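Calcium-regulated actin-bundling protein (PDB 4X3N) binds and bundles actin filaments under the control of calcium and may contribute to the structure and reorganization of filopodia and pseudopodia during cell movement. Local coordinates at residues I64-W69 and M279-E284; H180-K185 and K253-A258; K184-A189 and A246-A251; E191-R196 and F239-A244. All coordinates share one frame; numbering follows the deposited sequence.

Contact 1: residues I64-W69 and M279-E284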
loop_
_atom_site.group_PDB
_atom_site.type_symbol
_atom_site.label_atom_id
_atom_site.label_comp_id
_atom_site.label_asym_id
_atom_site.label_seq_id
_atom_site.Cartn_x
_atom_site.Cartn_y
_atom_site.Cartn_z
ATOM N N ILE A 64 24.028 7.796 -14.267
ATOM C CA ILE A 64 23.008 8.003 -13.230
ATOM C C ILE A 64 21.793 8.579 -13.916
ATOM O O ILE A 64 20.641 8.190 -13.655
ATOM C CB ILE A 64 23.544 8.875 -12.099
ATOM C CG1 ILE A 64 24.490 8.062 -11.222
ATOM C CG2 ILE A 64 22.362 9.400 -11.209
ATOM C CD1 ILE A 64 25.419 8.890 -10.411
ATOM N N TYR A 65 22.063 9.497 -14.829
ATOM C CA TYR A 65 21.018 10.206 -15.571
ATOM C C TYR A 65 20.325 9.383 -16.611
ATOM O O TYR A 65 19.065 9.283 -16.634
ATOM C CB TYR A 65 21.614 11.468 -16.224
ATOM C CG TYR A 65 20.587 12.295 -16.960
ATOM C CD1 TYR A 65 20.320 12.043 -18.316
ATOM C CD2 TYR A 65 19.901 13.327 -16.325
ATOM C CE1 TYR A 65 19.377 12.803 -19.003
ATOM C CE2 TYR A 65 18.955 14.070 -17.010
ATOM C CZ TYR A 65 18.713 13.794 -18.348
ATOM O OH TYR A 65 17.778 14.554 -19.025
ATOM N N SER A 66 21.130 8.732 -17.448
ATOM C CA SER A 66 20.596 8.037 -18.617
ATOM C C SER A 66 20.076 6.640 -18.328
ATOM O O SER A 66 19.173 6.171 -19.007
ATOM C CB SER A 66 21.688 7.935 -19.694
ATOM O OG SER A 66 21.800 9.207 -20.255
ATOM N N VAL A 67 20.667 5.980 -17.354
ATOM C CA VAL A 67 20.350 4.592 -17.056
ATOM C C VAL A 67 19.720 4.418 -15.698
ATOM O O VAL A 67 18.692 3.775 -15.589
ATOM C CB VAL A 67 21.608 3.708 -17.080
ATOM C CG1 VAL A 67 21.256 2.223 -16.918
ATOM C CG2 VAL A 67 22.400 3.900 -18.366
ATOM N N GLY A 68 20.338 4.946 -14.638
ATOM C CA GLY A 68 19.757 4.791 -13.293
ATOM C C GLY A 68 18.388 5.441 -13.167
ATOM O O GLY A 68 17.355 4.777 -12.853
ATOM N N TRP A 69 18.340 6.722 -13.492
ATOM C CA TRP A 69 17.078 7.466 -13.416
ATOM C C TRP A 69 15.985 6.915 -14.319
ATOM O O TRP A 69 14.800 6.779 -13.881
ATOM C CB TRP A 69 17.346 8.923 -13.696
ATOM C CG TRP A 69 16.242 9.866 -13.458
ATOM C CD1 TRP A 69 15.431 9.881 -12.407
ATOM C CD2 TRP A 69 15.876 11.003 -14.273
ATOM N NE1 TRP A 69 14.567 10.982 -12.502
ATOM C CE2 TRP A 69 14.810 11.630 -13.667
ATOM C CE3 TRP A 69 16.331 11.505 -15.497
ATOM C CZ2 TRP A 69 14.183 12.762 -14.216
ATOM C CZ3 TRP A 69 15.719 12.643 -16.037
ATOM C CH2 TRP A 69 14.669 13.253 -15.401
ATOM N N MET A 279 20.793 20.018 -14.631
ATOM C CA MET A 279 19.908 20.939 -15.339
ATOM C C MET A 279 20.348 21.178 -16.756
ATOM O O MET A 279 19.545 21.215 -17.656
ATOM C CB MET A 279 19.825 22.259 -14.572
ATOM C CG MET A 279 18.968 22.128 -13.333
ATOM S SD MET A 279 18.592 23.716 -12.567
ATOM C CE MET A 279 20.241 24.512 -12.522
ATOM N N ASN A 280 21.646 21.296 -16.977
ATOM C CA ASN A 280 22.176 21.406 -18.367
ATOM C C ASN A 280 21.941 20.175 -19.150
ATOM O O ASN A 280 21.492 20.224 -20.267
ATOM C CB ASN A 280 23.653 21.816 -18.360
ATOM C CG ASN A 280 23.839 23.335 -18.131
ATOM O OD1 ASN A 280 23.757 24.102 -19.057
ATOM N ND2 ASN A 280 24.048 23.751 -16.903
ATOM N N ARG A 281 22.248 19.025 -18.579
ATOM C CA ARG A 281 21.888 17.786 -19.253
ATOM C C ARG A 281 20.433 17.663 -19.671
ATOM O O ARG A 281 20.089 17.178 -20.767
ATOM C CB ARG A 281 22.219 16.612 -18.326
ATOM C CG ARG A 281 22.091 15.262 -18.979
ATOM C CD ARG A 281 23.135 15.111 -20.079
ATOM N NE ARG A 281 23.033 13.799 -20.690
ATOM C CZ ARG A 281 22.091 13.437 -21.570
ATOM N NH1 ARG A 281 21.160 14.294 -21.961
ATOM N NH2 ARG A 281 22.074 12.179 -22.057
ATOM N N ASP A 282 19.565 18.070 -18.768
ATOM C CA ASP A 282 18.131 17.898 -18.958
ATOM C C ASP A 282 17.620 18.872 -20.028
ATOM O O ASP A 282 16.885 18.499 -20.951
ATOM C CB ASP A 282 17.496 18.124 -17.612
ATOM C CG ASP A 282 16.086 17.666 -17.564
ATOM O OD1 ASP A 282 15.883 16.479 -17.875
ATOM O OD2 ASP A 282 15.208 18.460 -17.169
ATOM N N LEU A 283 18.070 20.119 -19.927
ATOM C CA LEU A 283 17.841 21.120 -20.975
ATOM C C LEU A 283 18.290 20.615 -22.303
ATOM O O LEU A 283 17.564 20.704 -23.270
ATOM C CB LEU A 283 18.610 22.379 -20.699
ATOM C CG LEU A 283 18.470 23.515 -21.705
ATOM C CD1 LEU A 283 17.047 24.114 -21.661
ATOM C CD2 LEU A 283 19.551 24.573 -21.394
ATOM N N GLU A 284 19.501 20.079 -22.346
ATOM C CA GLU A 284 20.025 19.505 -23.593
ATOM C C GLU A 284 19.060 18.459 -24.189
ATOM O O GLU A 284 18.696 18.533 -25.362
ATOM C CB GLU A 284 21.418 18.921 -23.266
ATOM C CG GLU A 284 22.111 18.102 -24.345
ATOM C CD GLU A 284 23.361 17.331 -23.807
ATOM O OE1 GLU A 284 23.696 16.276 -24.371
ATOM O OE2 GLU A 284 24.019 17.750 -22.822
#
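Helix 61-79 meets the C-terminal helix 273-290 in a steep helix-helix crossing, where Tyr65 reaches over to Arg281 and Asp282. The axes of the two short segments stand at 80° and stay 11.8 Å apart, a spacing bridged by long side chains. Tyr65 swings its ring carbon CG anti to the backbone N (chi1 -177°), which sends the ring straight across the gap. Over the centre of one face of that ring sits the aliphatic Arg281 CG, 3.5 Å from the centroid and almost on the ring normal, a CH-pi contact. The Arg281 chain, bent at chi2, brings the guanidinium with one face over Tyr65 CE1, its plane tilted from that of the ring. Salt bridges to Glu62 and Glu285 hold this guanidinium from the two helices, and Glu62 also takes a hydrogen bond from Ser66. On the other face of the Tyr65 ring lies Trp69 CE3, offset toward the rim, so the phenol is held between an indole and an arginine. Trp69 itself is hydrogen-bonded through NE1 to Glu90, and Trp278 meets both aromatic rings edge-to-face. With a phenylalanine in place of Tyr65, Asp282 OD1 would probably be left without its hydroxyl donor. The carboxylate of the buried Asp282 stands at 70° to the phenol ring and receives the bond at the ring edge: Tyr65 OH donates to the anti lone pair of Asp282 OD1 over 2.9 Å.

Contact 2: residues H180-K185 and K253-A258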
loop_
_atom_site.group_PDB
_atom_site.type_symbol
_atom_site.label_atom_id
_atom_site.label_comp_id
_atom_site.label_asym_id
_atom_site.label_seq_id
_atom_site.Cartn_x
_atom_site.Cartn_y
_atom_site.Cartn_z
ATOM N N HIS A 180 20.085 27.030 -3.827
ATOM C CA HIS A 180 20.089 28.467 -4.088
ATOM C C HIS A 180 18.930 28.869 -4.943
ATOM O O HIS A 180 18.509 28.099 -5.782
ATOM C CB HIS A 180 21.357 28.874 -4.804
ATOM C CG HIS A 180 22.587 28.597 -4.009
ATOM N ND1 HIS A 180 23.598 27.769 -4.457
ATOM C CD2 HIS A 180 22.942 28.989 -2.766
ATOM C CE1 HIS A 180 24.545 27.701 -3.544
ATOM N NE2 HIS A 180 24.163 28.421 -2.503
ATOM N N PRO A 181 18.444 30.101 -4.769
ATOM C CA PRO A 181 17.239 30.515 -5.496
ATOM C C PRO A 181 17.394 30.539 -7.021
ATOM O O PRO A 181 16.396 30.334 -7.731
ATOM C CB PRO A 181 16.910 31.925 -4.943
ATOM C CG PRO A 181 17.817 32.158 -3.786
ATOM C CD PRO A 181 18.915 31.115 -3.793
ATOM N N GLU A 182 18.590 30.826 -7.525
ATOM C CA GLU A 182 18.767 30.864 -8.964
ATOM C C GLU A 182 18.617 29.448 -9.503
ATOM O O GLU A 182 18.114 29.230 -10.624
ATOM C CB GLU A 182 20.116 31.434 -9.365
ATOM C CG GLU A 182 20.251 32.940 -9.056
ATOM C CD GLU A 182 20.737 33.242 -7.608
ATOM O OE1 GLU A 182 20.653 32.371 -6.673
ATOM O OE2 GLU A 182 21.221 34.384 -7.424
ATOM N N ILE A 183 19.071 28.500 -8.701
ATOM C CA ILE A 183 18.966 27.092 -9.066
ATOM C C ILE A 183 17.509 26.642 -8.978
ATOM O O ILE A 183 17.018 26.035 -9.913
ATOM C CB ILE A 183 19.922 26.243 -8.217
ATOM C CG1 ILE A 183 21.372 26.600 -8.604
ATOM C CG2 ILE A 183 19.644 24.756 -8.385
ATOM C CD1 ILE A 183 22.443 25.909 -7.790
ATOM N N LYS A 184 16.803 26.999 -7.910
ATOM C CA LYS A 184 15.431 26.614 -7.801
ATOM C C LYS A 184 14.674 27.170 -8.980
ATOM O O LYS A 184 13.882 26.473 -9.590
ATOM C CB LYS A 184 14.813 27.098 -6.500
ATOM C CG LYS A 184 13.387 26.641 -6.255
ATOM C CD LYS A 184 12.913 27.184 -4.923
ATOM C CE LYS A 184 11.544 26.655 -4.582
ATOM N NZ LYS A 184 10.726 27.706 -3.908
ATOM N N LYS A 185 14.949 28.401 -9.346
ATOM C CA LYS A 185 14.266 29.024 -10.496
ATOM C C LYS A 185 14.444 28.228 -11.746
ATOM O O LYS A 185 13.501 28.005 -12.488
ATOM C CB LYS A 185 14.777 30.440 -10.724
ATOM C CG LYS A 185 14.069 31.447 -9.818
ATOM C CD LYS A 185 14.603 32.873 -10.047
ATOM C CE LYS A 185 13.792 33.974 -9.316
ATOM N NZ LYS A 185 13.774 33.804 -7.839
ATOM N N LYS A 253 26.194 30.308 -14.721
ATOM C CA LYS A 253 27.137 31.418 -14.560
ATOM C C LYS A 253 27.394 31.735 -13.115
ATOM O O LYS A 253 28.518 32.023 -12.739
ATOM C CB LYS A 253 26.660 32.705 -15.266
ATOM C CG LYS A 253 27.481 33.163 -16.481
ATOM C CD LYS A 253 27.813 32.041 -17.480
ATOM C CE LYS A 253 27.493 32.391 -18.937
ATOM N NZ LYS A 253 26.091 32.017 -19.338
ATOM N N LYS A 254 26.355 31.742 -12.301
ATOM C CA LYS A 254 26.546 32.121 -10.932
ATOM C C LYS A 254 27.222 31.059 -10.119
ATOM O O LYS A 254 27.948 31.413 -9.233
ATOM C CB LYS A 254 25.259 32.532 -10.254
ATOM C CG LYS A 254 25.504 33.019 -8.853
ATOM C CD LYS A 254 24.496 34.071 -8.451
ATOM C CE LYS A 254 24.556 34.299 -6.947
ATOM N NZ LYS A 254 23.736 35.482 -6.608
ATOM N N TYR A 255 26.991 29.771 -10.386
ATOM C CA TYR A 255 27.477 28.702 -9.475
ATOM C C TYR A 255 28.315 27.598 -10.093
ATOM O O TYR A 255 28.742 26.722 -9.387
ATOM C CB TYR A 255 26.294 28.006 -8.826
ATOM C CG TYR A 255 25.545 28.872 -7.912
ATOM C CD1 TYR A 255 26.065 29.205 -6.683
ATOM C CD2 TYR A 255 24.286 29.338 -8.255
ATOM C CE1 TYR A 255 25.358 29.985 -5.814
ATOM C CE2 TYR A 255 23.586 30.128 -7.403
ATOM C CZ TYR A 255 24.119 30.452 -6.185
ATOM O OH TYR A 255 23.399 31.275 -5.342
ATOM N N GLY A 256 28.506 27.601 -11.394
ATOM C CA GLY A 256 29.152 26.487 -12.084
ATOM C C GLY A 256 30.633 26.699 -12.341
ATOM O O GLY A 256 31.284 25.869 -13.017
ATOM N N GLY A 257 31.177 27.789 -11.789
ATOM C CA GLY A 257 32.604 28.121 -11.945
ATOM C C GLY A 257 32.921 28.566 -13.372
ATOM O O GLY A 257 31.998 28.814 -14.163
ATOM N N ALA A 258 34.209 28.672 -13.721
ATOM C CA ALA A 258 34.597 28.906 -15.130
ATOM C C ALA A 258 34.059 27.717 -15.921
ATOM O O ALA A 258 33.593 26.723 -15.318
ATOM C CB ALA A 258 36.106 29.039 -15.288
#
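The start of helix 181-211 lies beside the end of helix 232-255, the CA atoms of Glu182 and Lys254 coming within 8.1 Å of each other, at one end of an antiparallel pair of long helices, which are linked through helix 220-227. His180 is the N-cap residue of the first helix, while Gly256 is where the chain leaves helical geometry after the second. The aromatic rings of His180 and Tyr255 form an offset (parallel-displaced) stack, with centroids 4.0 Å apart and planes only 2° from parallel. The displacement puts His180 ND1 toward the rim of the phenol ring, and Tyr255 OH over the imidazole, 3.1 Å from His180 CG. The opposite face of the Tyr255 ring is occupied by CG of its own neighbour Lys254, again near the rim. Ile183 CD1 approaches Tyr255 CD2 obliquely, at 3.9 Å, carrying the apolar contact toward the buried side; Ser272, from a loop, touches both His180 and Ile183. Glu182 links Lys254 and Tyr255. Its chain kinks at chi2 (86°), bringing the carboxylate beside the phenol edge with its plane steep to the ring. One oxygen goes to each partner: Tyr255 OH donates to Glu182 OE1 at 3.2 Å, meeting it from above the carboxylate plane. That second hold on the phenol, added to the stack, is likely to limit the rotation of the ring. The other oxygen closes a salt bridge at the exposed side, where Lys254 NZ, also tilted out of the carboxylate plane, lies 2.9 Å from Glu182 OE2.

Contact 3: residues K184-A189 and A246-A251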
loop_
_atom_site.group_PDB
_atom_site.type_symbol
_atom_site.label_atom_id
_atom_site.label_comp_id
_atom_site.label_asym_id
_atom_site.label_seq_id
_atom_site.Cartn_x
_atom_site.Cartn_y
_atom_site.Cartn_z
ATOM N N LYS A 184 16.803 26.999 -7.910
ATOM C CA LYS A 184 15.431 26.614 -7.801
ATOM C C LYS A 184 14.674 27.170 -8.980
ATOM O O LYS A 184 13.882 26.473 -9.590
ATOM C CB LYS A 184 14.813 27.098 -6.500
ATOM C CG LYS A 184 13.387 26.641 -6.255
ATOM C CD LYS A 184 12.913 27.184 -4.923
ATOM C CE LYS A 184 11.544 26.655 -4.582
ATOM N NZ LYS A 184 10.726 27.706 -3.908
ATOM N N LYS A 185 14.949 28.401 -9.346
ATOM C CA LYS A 185 14.266 29.024 -10.496
ATOM C C LYS A 185 14.444 28.228 -11.746
ATOM O O LYS A 185 13.501 28.005 -12.488
ATOM C CB LYS A 185 14.777 30.440 -10.724
ATOM C CG LYS A 185 14.069 31.447 -9.818
ATOM C CD LYS A 185 14.603 32.873 -10.047
ATOM C CE LYS A 185 13.792 33.974 -9.316
ATOM N NZ LYS A 185 13.774 33.804 -7.839
ATOM N N ALA A 186 15.678 27.812 -11.991
ATOM C CA ALA A 186 16.005 27.088 -13.160
ATOM C C ALA A 186 15.368 25.695 -13.132
ATOM O O ALA A 186 14.844 25.236 -14.150
ATOM C CB ALA A 186 17.538 26.979 -13.264
ATOM N N ARG A 187 15.381 25.020 -11.970
ATOM C CA ARG A 187 14.698 23.712 -11.866
ATOM C C ARG A 187 13.180 23.856 -12.218
ATOM O O ARG A 187 12.601 23.101 -12.979
ATOM C CB ARG A 187 14.803 23.180 -10.434
ATOM C CG ARG A 187 14.051 21.875 -10.262
ATOM C CD ARG A 187 14.367 21.154 -8.968
ATOM N NE ARG A 187 14.269 21.967 -7.771
ATOM C CZ ARG A 187 13.121 22.277 -7.163
ATOM N NH1 ARG A 187 11.936 21.951 -7.654
ATOM N NH2 ARG A 187 13.167 22.959 -6.061
ATOM N N LEU A 188 12.554 24.843 -11.635
ATOM C CA LEU A 188 11.138 25.057 -11.892
ATOM C C LEU A 188 10.863 25.499 -13.302
ATOM O O LEU A 188 9.815 25.160 -13.846
ATOM C CB LEU A 188 10.556 26.092 -10.919
ATOM C CG LEU A 188 10.598 25.661 -9.462
ATOM C CD1 LEU A 188 10.187 26.823 -8.538
ATOM C CD2 LEU A 188 9.703 24.462 -9.282
ATOM N N ALA A 189 11.773 26.239 -13.916
ATOM C CA ALA A 189 11.605 26.523 -15.319
ATOM C C ALA A 189 11.656 25.247 -16.173
ATOM O O ALA A 189 10.917 25.066 -17.149
ATOM C CB ALA A 189 12.676 27.501 -15.774
ATOM N N ALA A 246 17.444 30.256 -20.353
ATOM C CA ALA A 246 17.915 31.484 -19.728
ATOM C C ALA A 246 18.083 31.283 -18.251
ATOM O O ALA A 246 19.013 31.790 -17.622
ATOM C CB ALA A 246 16.952 32.654 -19.992
ATOM N N ALA A 247 17.170 30.586 -17.641
ATOM C CA ALA A 247 17.287 30.435 -16.224
ATOM C C ALA A 247 18.495 29.503 -15.912
ATOM O O ALA A 247 19.255 29.735 -14.965
ATOM C CB ALA A 247 16.017 29.839 -15.671
ATOM N N VAL A 248 18.636 28.441 -16.679
ATOM C CA VAL A 248 19.792 27.492 -16.470
ATOM C C VAL A 248 21.129 28.233 -16.598
ATOM O O VAL A 248 21.984 28.148 -15.699
ATOM C CB VAL A 248 19.698 26.309 -17.432
ATOM C CG1 VAL A 248 20.997 25.543 -17.523
ATOM C CG2 VAL A 248 18.592 25.379 -16.935
ATOM N N ARG A 249 21.267 29.009 -17.678
ATOM C CA ARG A 249 22.426 29.908 -17.867
ATOM C C ARG A 249 22.717 30.805 -16.672
ATOM O O ARG A 249 23.844 30.816 -16.178
ATOM C CB ARG A 249 22.237 30.797 -19.104
ATOM C CG ARG A 249 22.545 30.051 -20.398
ATOM C CD ARG A 249 23.433 30.826 -21.387
ATOM N NE ARG A 249 22.640 31.662 -22.306
ATOM C CZ ARG A 249 21.884 31.211 -23.322
ATOM N NH1 ARG A 249 21.795 29.918 -23.575
ATOM N NH2 ARG A 249 21.200 32.065 -24.090
ATOM N N THR A 250 21.736 31.582 -16.211
ATOM C CA THR A 250 22.071 32.480 -15.117
ATOM C C THR A 250 22.448 31.708 -13.884
ATOM O O THR A 250 23.407 32.074 -13.203
ATOM C CB THR A 250 21.093 33.684 -14.810
ATOM O OG1 THR A 250 20.377 33.486 -13.599
ATOM C CG2 THR A 250 20.182 34.023 -15.909
ATOM N N ALA A 251 21.768 30.607 -13.592
ATOM C CA ALA A 251 22.213 29.714 -12.502
ATOM C C ALA A 251 23.620 29.158 -12.722
ATOM O O ALA A 251 24.419 29.114 -11.810
ATOM C CB ALA A 251 21.261 28.540 -12.349
#
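Ala186 CB and Ala247 CB meet at 4.0 Å in the middle of an alanine-lined seam between two antiparallel helices. The methyl of Ala186 points into the facing helix and settles against its backbone, 3.7 Å from the carbonyl oxygen Ala247 O. Two further side chains touch that methyl. Ala251 CB lies 4.1 Å from Ala186 CB, one turn along from Ala247, and Val248 brings its CG2 branch up from the flank. Val248 can do this because CG2 is the branch beside its own backbone N, anti to the carbonyl carbon, while CG1 is turned elsewhere. In return, Ala247 CB rests 3.7 Å from Ala186 CA and also touches the methyl of Ala189, at 4.1 Å between the two CB atoms. No hydrogen bond crosses the seam; the contact is entirely one of small apolar groups and backbone.

What sets these methyls so close is the backbone itself. The segment axes approach to 8.1 Å and run at 157° to each other, and the CA atoms of Ala186 and Ala247 are only 4.7 Å apart, a spacing that leaves room for little more than a methyl on either helix. Lys185 starts out toward the partner, but its long chain leads off to the surface. Farther out, Arg187 points away from the seam and pairs with Glu179, and Arg249, on the far side of its helix, pairs with Glu245. Helix 273-290 closes the inner flank: its Met279 packs on both Ala186 and Val248, and Asn280 on Val248, so helices 181-211, 232-255 and 273-290 pack together here as three neighbours.

Contact 4: residues E191-R196 and F239-A244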
loop_
_atom_site.group_PDB
_atom_site.type_symbol
_atom_site.label_atom_id
_atom_site.label_comp_id
_atom_site.label_asym_id
_atom_site.label_seq_id
_atom_site.Cartn_x
_atom_site.Cartn_y
_atom_site.Cartn_z
ATOM N N GLU A 191 10.715 22.326 -15.019
ATOM C CA GLU A 191 9.489 21.622 -14.754
ATOM C C GLU A 191 8.365 22.250 -15.588
ATOM O O GLU A 191 7.463 21.570 -16.054
ATOM C CB GLU A 191 9.132 21.589 -13.255
ATOM C CG GLU A 191 7.769 20.979 -12.982
ATOM C CD GLU A 191 7.563 19.578 -13.628
ATOM O OE1 GLU A 191 8.574 18.837 -13.837
ATOM O OE2 GLU A 191 6.386 19.219 -13.943
ATOM N N GLU A 192 8.409 23.547 -15.786
ATOM C CA GLU A 192 7.422 24.162 -16.651
ATOM C C GLU A 192 7.579 23.663 -18.136
ATOM O O GLU A 192 6.612 23.534 -18.838
ATOM C CB GLU A 192 7.537 25.675 -16.498
ATOM C CG GLU A 192 6.775 26.491 -17.521
ATOM C CD GLU A 192 5.284 26.336 -17.425
ATOM O OE1 GLU A 192 4.826 26.020 -16.334
ATOM O OE2 GLU A 192 4.599 26.513 -18.457
ATOM N N VAL A 193 8.778 23.361 -18.616
ATOM C CA VAL A 193 8.876 22.699 -19.891
ATOM C C VAL A 193 8.139 21.360 -19.863
ATOM O O VAL A 193 7.454 21.018 -20.824
ATOM C CB VAL A 193 10.321 22.475 -20.336
ATOM C CG1 VAL A 193 10.381 21.676 -21.618
ATOM C CG2 VAL A 193 11.089 23.778 -20.479
ATOM N N ASN A 194 8.298 20.560 -18.793
ATOM C CA ASN A 194 7.552 19.324 -18.715
ATOM C C ASN A 194 6.057 19.587 -18.812
ATOM O O ASN A 194 5.325 18.897 -19.547
ATOM C CB ASN A 194 7.848 18.571 -17.450
ATOM C CG ASN A 194 9.261 18.008 -17.480
ATOM O OD1 ASN A 194 9.769 17.700 -18.538
ATOM N ND2 ASN A 194 9.889 17.921 -16.339
ATOM N N LYS A 195 5.597 20.597 -18.100
ATOM C CA LYS A 195 4.181 20.852 -18.159
ATOM C C LYS A 195 3.772 21.191 -19.603
ATOM O O LYS A 195 2.755 20.773 -20.041
ATOM C CB LYS A 195 3.873 21.944 -17.157
ATOM C CG LYS A 195 2.413 22.274 -17.007
ATOM C CD LYS A 195 2.121 23.214 -15.804
ATOM C CE LYS A 195 2.079 24.725 -16.132
ATOM N NZ LYS A 195 1.371 25.208 -17.367
ATOM N N ARG A 196 4.534 21.988 -20.329
ATOM C CA ARG A 196 4.163 22.328 -21.713
ATOM C C ARG A 196 4.278 21.127 -22.675
ATOM O O ARG A 196 3.508 20.995 -23.592
ATOM C CB ARG A 196 5.020 23.455 -22.194
ATOM C CG ARG A 196 4.852 24.786 -21.451
ATOM C CD ARG A 196 3.366 25.205 -21.441
ATOM N NE ARG A 196 3.182 26.301 -20.508
ATOM C CZ ARG A 196 2.311 27.324 -20.622
ATOM N NH1 ARG A 196 1.453 27.425 -21.639
ATOM N NH2 ARG A 196 2.298 28.265 -19.677
ATOM N N PHE A 239 8.571 28.580 -26.229
ATOM C CA PHE A 239 8.931 29.706 -25.383
ATOM C C PHE A 239 9.381 29.194 -24.002
ATOM O O PHE A 239 10.299 29.749 -23.405
ATOM C CB PHE A 239 7.786 30.748 -25.266
ATOM C CG PHE A 239 7.757 31.796 -26.397
ATOM C CD1 PHE A 239 8.406 33.030 -26.245
ATOM C CD2 PHE A 239 7.092 31.553 -27.606
ATOM C CE1 PHE A 239 8.372 33.988 -27.257
ATOM C CE2 PHE A 239 7.064 32.521 -28.631
ATOM C CZ PHE A 239 7.712 33.734 -28.461
ATOM N N ALA A 240 8.721 28.160 -23.484
ATOM C CA ALA A 240 9.108 27.609 -22.179
ATOM C C ALA A 240 10.552 27.118 -22.251
ATOM O O ALA A 240 11.307 27.283 -21.301
ATOM C CB ALA A 240 8.196 26.472 -21.822
ATOM N N LEU A 241 10.940 26.553 -23.395
ATOM C CA LEU A 241 12.343 26.077 -23.592
ATOM C C LEU A 241 13.365 27.233 -23.523
ATOM O O LEU A 241 14.490 27.059 -23.045
ATOM C CB LEU A 241 12.511 25.382 -24.951
ATOM C CG LEU A 241 11.979 23.968 -25.105
ATOM C CD1 LEU A 241 11.962 23.521 -26.574
ATOM C CD2 LEU A 241 12.813 23.016 -24.238
ATOM N N ILE A 242 12.951 28.417 -23.964
ATOM C CA ILE A 242 13.822 29.587 -23.946
ATOM C C ILE A 242 13.922 30.049 -22.516
ATOM O O ILE A 242 15.010 30.343 -22.034
ATOM C CB ILE A 242 13.281 30.687 -24.881
ATOM C CG1 ILE A 242 13.330 30.175 -26.313
ATOM C CG2 ILE A 242 14.080 31.975 -24.717
ATOM C CD1 ILE A 242 12.740 31.133 -27.328
ATOM N N SER A 243 12.797 30.064 -21.803
ATOM C CA SER A 243 12.861 30.507 -20.434
ATOM C C SER A 243 13.760 29.611 -19.667
ATOM O O SER A 243 14.494 30.088 -18.807
ATOM C CB SER A 243 11.535 30.500 -19.745
ATOM O OG SER A 243 10.657 31.166 -20.605
ATOM N N ALA A 244 13.593 28.307 -19.873
ATOM C CA ALA A 244 14.412 27.326 -19.092
ATOM C C ALA A 244 15.864 27.604 -19.321
ATOM O O ALA A 244 16.681 27.589 -18.392
ATOM C CB ALA A 244 14.126 25.897 -19.507
#
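Glu192 OE2 is gripped by Arg196, one turn on along the same helix, with Lys195 joining at longer range. Arg196 NE donates to it at a modelled 2.5 Å, shorter than usual, so the exact length is doubtful; the bond is nearly straight at 171° and lies within the guanidinium plane. A weak second bond comes from Arg196 NH2, and Lys195 NZ adds a long ion pair at 3.6 Å, completing a salt-bridge network along the side of helix 181-211.

Arg196 also takes part in the contact with the other helix. Its CG, placed beside the backbone N and anti to the carbonyl carbon (chi1 -64°), packs against Ala240 CB at 3.8 Å, while the bend at chi2 carries the charged end back to Glu192. Replacing Arg196 by alanine would probably leave the Glu192 carboxylate without its main partner and take away the CG that packs on Ala240.

Deeper in, the buried Val193 divides its two methyls between partners. CG2 lies 3.6 Å from Ala240 O and also reaches Ala244 CB, so it sits between residues one turn apart. CG1 turns to the flank and meets Leu241 CD2 at 3.8 Å, the two side chains crossing at about a right angle. Lys286 of helix 273-290 touches both Val193 and Leu241 and donates a hydrogen bond to Asn194 OD1, while Leu283 packs on Ala244. The segment axes, 8.8 Å apart and 170° from parallel, make this the closely packed, nearly antiparallel pairing of two long helices with a third helix laid along its flank.

Overall arrangement
Contacts 2, 3 and 4 follow one another along the same antiparallel pair, helices 181-211 and 232-255. The centres of contacts 2 and 3 lie 8 Å apart and those of contacts 3 and 4 10 Å, with direct touches at each step, such as Ala189 CB to Ala244 CA at 3.7 Å; contacts 2 and 4 do not touch. The centre of contact 1 lies about 15 to 18 Å from the centres of the others, yet its helix 273-290 reaches all three: Met279 SD lies 3.5 Å from Ala186 CB, and Leu283 CD1 4.0 Å from Ala244 CB. Through helix 61-79, contact 1 joins this three-helix unit to the N-terminal part of the protein. None of the residues described is a calcium ligand.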